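Local coordinates for protein histidinol dehydrogenase (Elizabethkingia anophelis NUHP1, PDB 6AN0) that probably catalyses the two successive NAD-dependent oxidations that turn L-histidinol, via L-histidinaldehyde, into L-histidine, and carries zinc at a site completed between subunits, at residues A[89-94]-A[175-180]; A[140-145]-A[363-368]; A[169-174]-A[187-192]. All blocks are in the same frame, centred on the assembly; numbering follows the deposited sequence.

Interaction 1. Residues A[89-94]-A[175-180]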
ATOM      1  N   ALA A  89     -26.233 -16.191 -11.704  1.00 33.78           N
ATOM      2  CA  ALA A  89     -24.841 -16.514 -11.410  1.00 34.08           C
ATOM      3  C   ALA A  89     -24.094 -15.303 -10.861  1.00 28.63           C
ATOM      4  O   ALA A  89     -23.306 -15.427  -9.913  1.00 27.39           O
ATOM      5  CB  ALA A  89     -24.152 -17.047 -12.668  1.00 29.00           C
ATOM      6  N   ILE A  90     -24.318 -14.125 -11.449  1.00 24.10           N
ATOM      7  CA  ILE A  90     -23.628 -12.929 -10.980  1.00 23.26           C
ATOM      8  C   ILE A  90     -24.060 -12.586  -9.561  1.00 34.41           C
ATOM      9  O   ILE A  90     -23.240 -12.178  -8.728  1.00 31.25           O
ATOM     10  CB  ILE A  90     -23.866 -11.759 -11.956  1.00 23.65           C
ATOM     11  CG1 ILE A  90     -23.180 -12.061 -13.292  1.00 26.11           C
ATOM     12  CG2 ILE A  90     -23.341 -10.450 -11.367  1.00 26.93           C
ATOM     13  CD1 ILE A  90     -23.390 -11.002 -14.366  1.00 26.37           C
ATOM     14  N   GLN A  91     -25.352 -12.752  -9.255  1.00 26.67           N
ATOM     15  CA  GLN A  91     -25.818 -12.478  -7.900  1.00 24.99           C
ATOM     16  C   GLN A  91     -25.229 -13.466  -6.897  1.00 24.58           C
ATOM     17  O   GLN A  91     -24.901 -13.091  -5.766  1.00 26.20           O
ATOM     18  CB  GLN A  91     -27.348 -12.494  -7.870  1.00 33.64           C
ATOM     19  CG  GLN A  91     -27.927 -11.393  -8.743  1.00 51.37           C
ATOM     20  CD  GLN A  91     -29.404 -11.165  -8.536  1.00 61.23           C
ATOM     21  OE1 GLN A  91     -29.881 -10.033  -8.622  1.00 58.49           O
ATOM     22  NE2 GLN A  91     -30.143 -12.238  -8.274  1.00 67.17           N
ATOM     23  N   MET A  92     -25.100 -14.733  -7.291  1.00 24.81           N
ATOM     24  CA  MET A  92     -24.449 -15.729  -6.444  1.00 28.10           C
ATOM     25  C   MET A  92     -23.010 -15.330  -6.146  1.00 33.06           C
ATOM     26  O   MET A  92     -22.556 -15.393  -4.997  1.00 23.04           O
ATOM     27  CB  MET A  92     -24.501 -17.096  -7.130  1.00 28.81           C
ATOM     28  CG  MET A  92     -23.855 -18.236  -6.362  1.00 41.57           C
ATOM     29  SD  MET A  92     -22.094 -18.425  -6.720  1.00 45.85           S
ATOM     30  CE  MET A  92     -22.140 -18.988  -8.427  1.00 41.85           C
ATOM     31  N   ALA A  93     -22.271 -14.929  -7.181  1.00 25.91           N
ATOM     32  CA  ALA A  93     -20.895 -14.481  -6.982  1.00 26.27           C
ATOM     33  C   ALA A  93     -20.838 -13.242  -6.090  1.00 24.25           C
ATOM     34  O   ALA A  93     -20.022 -13.165  -5.166  1.00 25.78           O
ATOM     35  CB  ALA A  93     -20.239 -14.208  -8.334  1.00 21.62           C
ATOM     36  N   ALA A  94     -21.698 -12.253  -6.359  1.00 21.07           N
ATOM     37  CA  ALA A  94     -21.667 -11.015  -5.581  1.00 21.82           C
ATOM     38  C   ALA A  94     -21.923 -11.284  -4.102  1.00 25.08           C
ATOM     39  O   ALA A  94     -21.294 -10.671  -3.228  1.00 22.00           O
ATOM     40  CB  ALA A  94     -22.701 -10.027  -6.124  1.00 22.43           C
ATOM     41  N   ILE A 175     -20.977  -5.683 -18.387  1.00 21.85           N
ATOM     42  CA  ILE A 175     -20.269  -4.709 -17.563  1.00 20.63           C
ATOM     43  C   ILE A 175     -21.251  -3.731 -16.934  1.00 22.09           C
ATOM     44  O   ILE A 175     -21.187  -3.449 -15.729  1.00 20.59           O
ATOM     45  CB  ILE A 175     -19.204  -3.964 -18.390  1.00 25.27           C
ATOM     46  CG1 ILE A 175     -18.066  -4.904 -18.775  1.00 28.57           C
ATOM     47  CG2 ILE A 175     -18.675  -2.737 -17.616  1.00 24.22           C
ATOM     48  CD1 ILE A 175     -17.025  -4.245 -19.691  1.00 32.44           C
ATOM     49  N   LEU A 176     -22.152  -3.171 -17.750  1.00 22.78           N
ATOM     50  CA  LEU A 176     -23.083  -2.166 -17.240  1.00 28.28           C
ATOM     51  C   LEU A 176     -24.050  -2.781 -16.239  1.00 26.24           C
ATOM     52  O   LEU A 176     -24.330  -2.185 -15.190  1.00 25.18           O
ATOM     53  CB  LEU A 176     -23.847  -1.512 -18.400  1.00 26.79           C
ATOM     54  CG  LEU A 176     -22.981  -0.760 -19.419  1.00 24.61           C
ATOM     55  CD1 LEU A 176     -23.844  -0.196 -20.538  1.00 30.14           C
ATOM     56  CD2 LEU A 176     -22.191   0.349 -18.733  1.00 21.25           C
ATOM     57  N   TYR A 177     -24.579  -3.970 -16.554  1.00 23.78           N
ATOM     58  CA  TYR A 177     -25.455  -4.662 -15.615  1.00 29.81           C
ATOM     59  C   TYR A 177     -24.768  -4.856 -14.268  1.00 30.44           C
ATOM     60  O   TYR A 177     -25.336  -4.540 -13.213  1.00 28.22           O
ATOM     61  CB  TYR A 177     -25.900  -6.021 -16.179  1.00 28.25           C
ATOM     62  CG  TYR A 177     -26.557  -6.853 -15.098  1.00 26.98           C
ATOM     63  CD1 TYR A 177     -25.835  -7.801 -14.361  1.00 26.55           C
ATOM     64  CD2 TYR A 177     -27.880  -6.627 -14.749  1.00 32.07           C
ATOM     65  CE1 TYR A 177     -26.441  -8.527 -13.327  1.00 27.33           C
ATOM     66  CE2 TYR A 177     -28.486  -7.342 -13.725  1.00 31.31           C
ATOM     67  CZ  TYR A 177     -27.767  -8.282 -13.021  1.00 32.39           C
ATOM     68  OH  TYR A 177     -28.395  -8.976 -12.017  1.00 36.04           O
ATOM     69  N   THR A 178     -23.540  -5.388 -14.290  1.00 21.47           N
ATOM     70  CA  THR A 178     -22.831  -5.712 -13.058  1.00 22.18           C
ATOM     71  C   THR A 178     -22.467  -4.458 -12.268  1.00 25.71           C
ATOM     72  O   THR A 178     -22.591  -4.444 -11.039  1.00 21.91           O
ATOM     73  CB  THR A 178     -21.583  -6.539 -13.380  1.00 24.72           C
ATOM     74  OG1 THR A 178     -21.962  -7.695 -14.152  1.00 26.34           O
ATOM     75  CG2 THR A 178     -20.925  -6.999 -12.102  1.00 24.90           C
ATOM     76  N   ALA A 179     -22.022  -3.390 -12.941  1.00 21.24           N
ATOM     77  CA  ALA A 179     -21.722  -2.160 -12.207  1.00 20.34           C
ATOM     78  C   ALA A 179     -22.983  -1.569 -11.598  1.00 26.35           C
ATOM     79  O   ALA A 179     -22.976  -1.141 -10.437  1.00 25.70           O
ATOM     80  CB  ALA A 179     -21.036  -1.138 -13.113  1.00 23.04           C
ATOM     81  N   ASN A 180     -24.081  -1.555 -12.358  1.00 26.11           N
ATOM     82  CA  ASN A 180     -25.328  -1.011 -11.832  1.00 28.05           C
ATOM     83  C   ASN A 180     -25.849  -1.845 -10.667  1.00 28.75           C
ATOM     84  O   ASN A 180     -26.377  -1.293  -9.692  1.00 30.98           O
ATOM     85  CB  ASN A 180     -26.372  -0.915 -12.941  1.00 26.31           C
ATOM     86  CG  ASN A 180     -27.686  -0.362 -12.446  1.00 36.35           C
ATOM     87  OD1 ASN A 180     -28.644  -1.103 -12.203  1.00 37.05           O
ATOM     88  ND2 ASN A 180     -27.734   0.942 -12.270  1.00 29.68           N
TER
HETATM   89  O   HOH W   1     -30.614  -7.979 -10.976  1.00 42.96           O

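Interaction 2. Residues A[140-145]-A[363-368]. With ZN (zinc ion), chain B.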
ATOM      1  N   LEU A 140     -14.679  -8.852 -19.120  1.00 66.23           N
ATOM      2  CA  LEU A 140     -14.257  -9.348 -17.810  1.00 54.90           C
ATOM      3  C   LEU A 140     -15.007  -8.581 -16.718  1.00 38.32           C
ATOM      4  O   LEU A 140     -14.442  -7.843 -15.914  1.00 46.37           O
ATOM      5  CB  LEU A 140     -12.745  -9.259 -17.639  1.00 58.09           C
ATOM      6  CG  LEU A 140     -11.867 -10.231 -18.450  1.00 51.62           C
ATOM      7  CD1 LEU A 140     -10.578 -10.566 -17.705  1.00 54.45           C
ATOM      8  CD2 LEU A 140     -12.601 -11.512 -18.854  1.00 48.18           C
ATOM      9  N   PHE A 141     -16.330  -8.773 -16.716  1.00 29.96           N
ATOM     10  CA  PHE A 141     -17.211  -8.121 -15.754  1.00 29.09           C
ATOM     11  C   PHE A 141     -17.010  -8.631 -14.328  1.00 25.58           C
ATOM     12  O   PHE A 141     -17.461  -7.978 -13.383  1.00 27.04           O
ATOM     13  CB  PHE A 141     -18.675  -8.326 -16.166  1.00 35.63           C
ATOM     14  CG  PHE A 141     -19.073  -9.773 -16.256  1.00 28.73           C
ATOM     15  CD1 PHE A 141     -19.516 -10.458 -15.136  1.00 29.95           C
ATOM     16  CD2 PHE A 141     -18.962 -10.455 -17.454  1.00 35.39           C
ATOM     17  CE1 PHE A 141     -19.842 -11.787 -15.212  1.00 30.37           C
ATOM     18  CE2 PHE A 141     -19.303 -11.785 -17.541  1.00 38.07           C
ATOM     19  CZ  PHE A 141     -19.745 -12.451 -16.418  1.00 37.97           C
ATOM     20  N   SER A 142     -16.384  -9.797 -14.149  1.00 24.52           N
ATOM     21  CA  SER A 142     -16.124 -10.270 -12.788  1.00 22.61           C
ATOM     22  C   SER A 142     -15.235  -9.290 -12.023  1.00 24.55           C
ATOM     23  O   SER A 142     -15.353  -9.158 -10.798  1.00 23.07           O
ATOM     24  CB  SER A 142     -15.491 -11.666 -12.829  1.00 28.52           C
ATOM     25  OG  SER A 142     -14.296 -11.668 -13.611  1.00 32.62           O
ATOM     26  N   THR A 143     -14.345  -8.583 -12.724  1.00 21.94           N
ATOM     27  CA  THR A 143     -13.510  -7.595 -12.045  1.00 18.08           C
ATOM     28  C   THR A 143     -14.339  -6.453 -11.465  1.00 22.43           C
ATOM     29  O   THR A 143     -13.949  -5.851 -10.457  1.00 20.73           O
ATOM     30  CB  THR A 143     -12.455  -7.073 -13.024  1.00 27.22           C
ATOM     31  OG1 THR A 143     -11.686  -8.184 -13.484  1.00 25.71           O
ATOM     32  CG2 THR A 143     -11.513  -6.075 -12.347  1.00 27.94           C
ATOM     33  N   VAL A 144     -15.480  -6.134 -12.083  1.00 21.48           N
ATOM     34  CA  VAL A 144     -16.365  -5.119 -11.516  1.00 23.06           C
ATOM     35  C   VAL A 144     -16.804  -5.523 -10.112  1.00 20.39           C
ATOM     36  O   VAL A 144     -16.782  -4.708  -9.180  1.00 20.91           O
ATOM     37  CB  VAL A 144     -17.574  -4.879 -12.439  1.00 27.74           C
ATOM     38  CG1 VAL A 144     -18.534  -3.894 -11.795  1.00 19.60           C
ATOM     39  CG2 VAL A 144     -17.106  -4.379 -13.808  1.00 23.42           C
ATOM     40  N   LEU A 145     -17.206  -6.788  -9.937  1.00 20.16           N
ATOM     41  CA  LEU A 145     -17.573  -7.264  -8.599  1.00 19.80           C
ATOM     42  C   LEU A 145     -16.398  -7.185  -7.633  1.00 24.61           C
ATOM     43  O   LEU A 145     -16.559  -6.770  -6.476  1.00 21.49           O
ATOM     44  CB  LEU A 145     -18.082  -8.708  -8.658  1.00 15.95           C
ATOM     45  CG  LEU A 145     -19.368  -8.972  -9.434  1.00 24.52           C
ATOM     46  CD1 LEU A 145     -19.681 -10.468  -9.434  1.00 27.61           C
ATOM     47  CD2 LEU A 145     -20.520  -8.159  -8.845  1.00 25.21           C
ATOM     48  N   GLY A 363     -12.052 -19.216  -7.545  1.00 25.16           N
ATOM     49  CA  GLY A 363     -11.587 -17.964  -6.973  1.00 23.37           C
ATOM     50  C   GLY A 363     -11.713 -16.810  -7.949  1.00 26.73           C
ATOM     51  O   GLY A 363     -11.996 -15.676  -7.550  1.00 29.38           O
ATOM     52  N   ASP A 364     -11.500 -17.083  -9.240  1.00 30.61           N
ATOM     53  CA  ASP A 364     -11.671 -16.055 -10.263  1.00 38.10           C
ATOM     54  C   ASP A 364     -13.075 -15.467 -10.238  1.00 35.74           C
ATOM     55  O   ASP A 364     -13.257 -14.274 -10.501  1.00 34.31           O
ATOM     56  CB  ASP A 364     -11.395 -16.627 -11.657  1.00 30.98           C
ATOM     57  CG  ASP A 364      -9.923 -16.850 -11.921  1.00 41.03           C
ATOM     58  OD1 ASP A 364      -9.078 -16.349 -11.139  1.00 36.11           O
ATOM     59  OD2 ASP A 364      -9.623 -17.551 -12.913  1.00 27.67           O
ATOM     60  N   TYR A 365     -14.084 -16.293  -9.947  1.00 27.60           N
ATOM     61  CA  TYR A 365     -15.468 -15.895 -10.166  1.00 21.39           C
ATOM     62  C   TYR A 365     -16.301 -15.803  -8.898  1.00 27.65           C
ATOM     63  O   TYR A 365     -17.006 -14.803  -8.710  1.00 33.67           O
ATOM     64  CB  TYR A 365     -16.157 -16.863 -11.139  1.00 29.59           C
ATOM     65  CG  TYR A 365     -15.715 -16.693 -12.567  1.00 30.84           C
ATOM     66  CD1 TYR A 365     -16.111 -15.583 -13.307  1.00 28.07           C
ATOM     67  CD2 TYR A 365     -14.904 -17.640 -13.180  1.00 30.14           C
ATOM     68  CE1 TYR A 365     -15.711 -15.425 -14.620  1.00 37.55           C
ATOM     69  CE2 TYR A 365     -14.500 -17.492 -14.488  1.00 32.14           C
ATOM     70  CZ  TYR A 365     -14.896 -16.380 -15.201  1.00 32.42           C
ATOM     71  OH  TYR A 365     -14.485 -16.235 -16.506  1.00 30.19           O
ATOM     72  N   ALA A 366     -16.272 -16.815  -8.026  1.00 28.82           N
ATOM     73  CA  ALA A 366     -17.415 -16.977  -7.126  1.00 31.04           C
ATOM     74  C   ALA A 366     -17.131 -17.389  -5.686  1.00 28.53           C
ATOM     75  O   ALA A 366     -18.058 -17.300  -4.875  1.00 34.05           O
ATOM     76  CB  ALA A 366     -18.393 -18.000  -7.722  1.00 30.17           C
ATOM     77  N   SER A 367     -15.927 -17.855  -5.330  1.00 29.43           N
ATOM     78  CA  SER A 367     -15.721 -18.353  -3.965  1.00 25.46           C
ATOM     79  C   SER A 367     -15.848 -17.242  -2.930  1.00 28.16           C
ATOM     80  O   SER A 367     -16.307 -17.487  -1.804  1.00 27.89           O
ATOM     81  CB  SER A 367     -14.357 -19.032  -3.845  1.00 32.25           C
ATOM     82  OG  SER A 367     -13.305 -18.078  -3.855  1.00 35.62           O
ATOM     83  N   GLY A 368     -15.477 -16.018  -3.295  1.00 25.49           N
ATOM     84  CA  GLY A 368     -15.542 -14.877  -2.411  1.00 25.43           C
ATOM     85  C   GLY A 368     -14.222 -14.160  -2.227  1.00 22.77           C
ATOM     86  O   GLY A 368     -14.217 -12.989  -1.817  1.00 25.36           O
TER
HETATM   87 ZN    ZN B 501      -8.705 -16.545 -14.612  0.53 26.74          ZN
HETATM   88  O   HOH W   2      -7.479 -15.396 -13.150  1.00 39.40           O
HETATM   89  O   HOH W   3      -7.119 -17.815 -14.435  1.00 40.52           O

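Interaction 3. Residues A[169-174]-A[187-192]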
ATOM      1  N   GLY A 169     -19.728   3.073 -30.046  1.00 29.49           N
ATOM      2  CA  GLY A 169     -19.969   3.811 -28.824  1.00 30.66           C
ATOM      3  C   GLY A 169     -20.562   3.018 -27.675  1.00 35.29           C
ATOM      4  O   GLY A 169     -20.914   3.618 -26.652  1.00 36.13           O
ATOM      5  N   ASN A 170     -20.647   1.697 -27.784  1.00 32.89           N
ATOM      6  CA  ASN A 170     -21.346   0.895 -26.788  1.00 28.99           C
ATOM      7  C   ASN A 170     -20.390   0.189 -25.831  1.00 27.40           C
ATOM      8  O   ASN A 170     -19.231  -0.081 -26.155  1.00 33.14           O
ATOM      9  CB  ASN A 170     -22.248  -0.131 -27.477  1.00 32.24           C
ATOM     10  CG  ASN A 170     -23.322   0.521 -28.309  1.00 39.40           C
ATOM     11  OD1 ASN A 170     -23.593   0.107 -29.435  1.00 45.64           O
ATOM     12  ND2 ASN A 170     -23.928   1.570 -27.768  1.00 43.31           N
ATOM     13  N   ILE A 171     -20.899  -0.088 -24.626  1.00 28.36           N
ATOM     14  CA  ILE A 171     -20.213  -0.860 -23.597  1.00 23.88           C
ATOM     15  C   ILE A 171     -20.919  -2.204 -23.476  1.00 34.33           C
ATOM     16  O   ILE A 171     -22.152  -2.266 -23.562  1.00 31.54           O
ATOM     17  CB  ILE A 171     -20.227  -0.115 -22.247  1.00 27.26           C
ATOM     18  CG1 ILE A 171     -19.600   1.275 -22.380  1.00 30.53           C
ATOM     19  CG2 ILE A 171     -19.540  -0.926 -21.148  1.00 26.36           C
ATOM     20  CD1 ILE A 171     -18.164   1.246 -22.784  1.00 34.47           C
ATOM     21  N   ASN A 172     -20.148  -3.272 -23.274  1.00 26.46           N
ATOM     22  CA  ASN A 172     -20.735  -4.602 -23.180  1.00 33.03           C
ATOM     23  C   ASN A 172     -21.819  -4.627 -22.100  1.00 24.26           C
ATOM     24  O   ASN A 172     -21.609  -4.091 -21.006  1.00 26.72           O
ATOM     25  CB  ASN A 172     -19.662  -5.641 -22.854  1.00 33.23           C
ATOM     26  CG  ASN A 172     -20.177  -7.061 -23.010  1.00 40.35           C
ATOM     27  OD1 ASN A 172     -20.928  -7.556 -22.172  1.00 40.92           O
ATOM     28  ND2 ASN A 172     -19.787  -7.715 -24.091  1.00 36.60           N
ATOM     29  N   PRO A 173     -22.976  -5.240 -22.369  1.00 25.45           N
ATOM     30  CA  PRO A 173     -24.087  -5.182 -21.399  1.00 25.29           C
ATOM     31  C   PRO A 173     -23.777  -5.809 -20.056  1.00 30.39           C
ATOM     32  O   PRO A 173     -24.318  -5.351 -19.039  1.00 29.84           O
ATOM     33  CB  PRO A 173     -25.224  -5.936 -22.113  1.00 27.45           C
ATOM     34  CG  PRO A 173     -24.581  -6.636 -23.279  1.00 44.12           C
ATOM     35  CD  PRO A 173     -23.409  -5.781 -23.667  1.00 27.58           C
ATOM     36  N   ALA A 174     -22.947  -6.856 -20.012  1.00 26.24           N
ATOM     37  CA  ALA A 174     -22.618  -7.473 -18.722  1.00 22.95           C
ATOM     38  C   ALA A 174     -21.831  -6.535 -17.819  1.00 24.37           C
ATOM     39  O   ALA A 174     -21.976  -6.589 -16.587  1.00 24.66           O
ATOM     40  CB  ALA A 174     -21.838  -8.773 -18.930  1.00 30.63           C
ATOM     41  N   ILE A 187     -20.380   5.988 -14.615  1.00 24.28           N
ATOM     42  CA  ILE A 187     -19.741   5.100 -15.581  1.00 22.35           C
ATOM     43  C   ILE A 187     -19.419   5.912 -16.825  1.00 23.05           C
ATOM     44  O   ILE A 187     -20.303   6.577 -17.380  1.00 24.54           O
ATOM     45  CB  ILE A 187     -20.649   3.903 -15.926  1.00 22.71           C
ATOM     46  CG1 ILE A 187     -21.077   3.171 -14.645  1.00 22.95           C
ATOM     47  CG2 ILE A 187     -19.966   2.960 -16.908  1.00 25.73           C
ATOM     48  CD1 ILE A 187     -22.079   2.059 -14.904  1.00 27.45           C
ATOM     49  N   TYR A 188     -18.163   5.845 -17.266  1.00 23.80           N
ATOM     50  CA  TYR A 188     -17.658   6.703 -18.322  1.00 25.11           C
ATOM     51  C   TYR A 188     -17.061   5.875 -19.450  1.00 27.54           C
ATOM     52  O   TYR A 188     -16.307   4.921 -19.214  1.00 25.14           O
ATOM     53  CB  TYR A 188     -16.613   7.680 -17.766  1.00 20.94           C
ATOM     54  CG  TYR A 188     -17.167   8.478 -16.617  1.00 23.93           C
ATOM     55  CD1 TYR A 188     -16.822   8.174 -15.303  1.00 26.37           C
ATOM     56  CD2 TYR A 188     -18.086   9.492 -16.840  1.00 24.23           C
ATOM     57  CE1 TYR A 188     -17.345   8.905 -14.248  1.00 29.34           C
ATOM     58  CE2 TYR A 188     -18.609  10.223 -15.795  1.00 25.83           C
ATOM     59  CZ  TYR A 188     -18.243   9.921 -14.502  1.00 28.63           C
ATOM     60  OH  TYR A 188     -18.772  10.653 -13.462  1.00 29.27           O
ATOM     61  N   LYS A 189     -17.385   6.273 -20.677  1.00 25.40           N
ATOM     62  CA  LYS A 189     -16.860   5.647 -21.890  1.00 20.99           C
ATOM     63  C   LYS A 189     -15.465   6.208 -22.144  1.00 28.42           C
ATOM     64  O   LYS A 189     -15.300   7.229 -22.810  1.00 31.35           O
ATOM     65  CB  LYS A 189     -17.780   5.919 -23.068  1.00 20.87           C
ATOM     66  CG  LYS A 189     -19.200   5.405 -22.904  1.00 24.29           C
ATOM     67  CD  LYS A 189     -20.046   5.832 -24.106  1.00 24.64           C
ATOM     68  CE  LYS A 189     -21.481   5.363 -23.970  1.00 29.81           C
ATOM     69  NZ  LYS A 189     -22.287   5.651 -25.196  1.00 32.85           N
ATOM     70  N   ALA A 190     -14.449   5.530 -21.614  1.00 24.27           N
ATOM     71  CA  ALA A 190     -13.072   5.999 -21.741  1.00 26.42           C
ATOM     72  C   ALA A 190     -12.123   4.849 -21.458  1.00 21.98           C
ATOM     73  O   ALA A 190     -12.363   4.051 -20.546  1.00 23.61           O
ATOM     74  CB  ALA A 190     -12.769   7.150 -20.771  1.00 23.34           C
ATOM     75  N   GLY A 191     -11.028   4.785 -22.217  1.00 25.55           N
ATOM     76  CA  GLY A 191     -10.031   3.755 -22.015  1.00 24.52           C
ATOM     77  C   GLY A 191      -8.624   4.324 -22.021  1.00 22.90           C
ATOM     78  O   GLY A 191      -8.412   5.520 -22.231  1.00 23.72           O
ATOM     79  N   GLY A 192      -7.667   3.426 -21.788  1.00 22.12           N
ATOM     80  CA  GLY A 192      -6.262   3.707 -22.057  1.00 27.56           C
ATOM     81  C   GLY A 192      -5.658   4.778 -21.159  1.00 21.66           C
ATOM     82  O   GLY A 192      -6.111   5.029 -20.041  1.00 18.83           O
TER

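Interaction 1. Residues A[89-94]-A[175-180]
I90 and Q91 carry the 89-94 side of this contact, meeting Y177 and T178 of 175-180. Both segments belong to longer helices, 84-102 and 173-181, whose local axes pass 11.4 Å apart with their N-to-C directions 41° from each other. I90 comes first and buries the most surface. Its CB points at the other helix, and with CG1 anti to the carbonyl carbon (chi1 -67°) and the chain extended beyond it, CD1 reaches Y177 CD1 at 4.0 Å. The same methyl lies 3.6 Å from T178 OG1, while I90 CG2, the second branch, touches the ring at Y177 CE1 (4.1 Å). The T178 hydroxyl also has a polar partner: OG1 hydrogen-bonds to A174 O, one turn earlier. One residue on, the Q91 side chain crosses that of Y177 at about a right angle. The side-chain amide oxygen, Q91 OE1, stands 3.9 Å from Y177 OH, too far for a direct bond. Water 1 spans this separation, giving a hydrogen to Q91 OE1 (3.2 Å) and pairing with Y177 OH at 2.6 Å. Further along, A93 packs on L145 of helix 142-154 and on M414 of the second subunit. The chemistry therefore grades from a buried apolar core round I90 to a water-mediated polar margin at exposed Q91, with no direct hydrogen bond between 89-94 and 175-180.

Interaction 2. Residues A[140-145]-A[363-368]
S142 and Y365 meet where the start of helix 142-154 faces the end of helix 360-365, beside a zinc site built across the dimer of this histidinol dehydrogenase, a member of the ALDH-like clan. The closest pair of CA atoms, S142 CA and Y365 CA, is 6.2 Å apart. Direct contact is by van der Waals packing: S142 CB lies 4.0 Å from Y365 CD1, approaching the ring obliquely, and 4.1 Å from the backbone oxygen D364 O. No hydrogen bond joins the two segments.

Polar links run instead to shared partners. With chi1 at 56°, which sets OG between the backbone N and the carbonyl carbon, S142 OG is directed to OE2 of E418 of the second subunit, a predicted substrate-binding residue; Y365 OH hydrogen-bonds to OE1 of the same E418, so one carboxylate ties the serine and the tyrosine together by a hydrogen bond to each. H371 makes a second connection on the same chain: its ND1 pairs with D364 O and its NE2 with T143 OG1, bridging the segments through one imidazole.

Metal coordination comes from D364. H266 of the same chain and H423 of the second subunit also bind the zinc ion, making the site intersubunit, and water 2 and water 3 are further ligands. The carboxylate binds through one oxygen: D364 OD2 is 2.2 Å from zinc, whereas D364 OD1 stays 3.5 Å away and accepts a weak hydrogen bond from zinc-bound water 2.

Interaction 3. Residues A[169-174]-A[187-192]
K189 gives up the most surface here, followed by I171 and G169, and its long side chain joins the end of strand 186-189 to the loop preceding helix 173-181. The lysine CB points toward that loop, and its chain is extended all the way from CG. This reach brings K189 NZ to the carbonyl oxygen G169 O, where it donates a hydrogen bond of 2.9 Å. The C=O...N angle is 155°, with the ammonium nitrogen tilted 19° from the carbonyl plane. The same ammonium group forms a salt bridge with E74 OE1 of helix 72-79, its stronger polar partner. At the backbone angles of G169 (phi 85°) a side chain would collide with the preceding carbonyl oxygen, so glycine suits this position.

I171 packs against the aliphatic part of K189, the two side chains crossing obliquely with I171 CG1 4.2 Å from K189 CG; it also touches L176 and T163. Just beyond, N172 is the N-cap of helix 173-181: N172 OD1 accepts from A174 N at 3.0 Å, the N-H approaching a lone pair within the plane of the amide carbonyl. The whole forms part of the beta-alpha-beta unit of strand 158-163, helix 173-181 and strand 186-189, its two strands parallel neighbours in the mixed sheet.

Overall arrangement
Helix 173-181 is common to interactions 1 and 3, whose centres lie about 16 Å apart; A179 and L176 pack on I187, and L176 also on I171. The centre of interaction 2 lies about 9 Å from that of interaction 1, the two joined by I90 CD1 on F141 CE1 (3.7 Å) and by T178 on L145, and about 18 Å from that of interaction 3, where F141 touches A174. In sequence the segments run 89-94, 140-145, 169-174, 175-180, 187-192, 363-368, with interaction 3 nested inside the loop closed by interaction 2. Continuous packing thus connects the beta-alpha-beta unit, through helices 84-102 and 142-154, to the zinc site; interactions 1 and 2 also touch the second subunit.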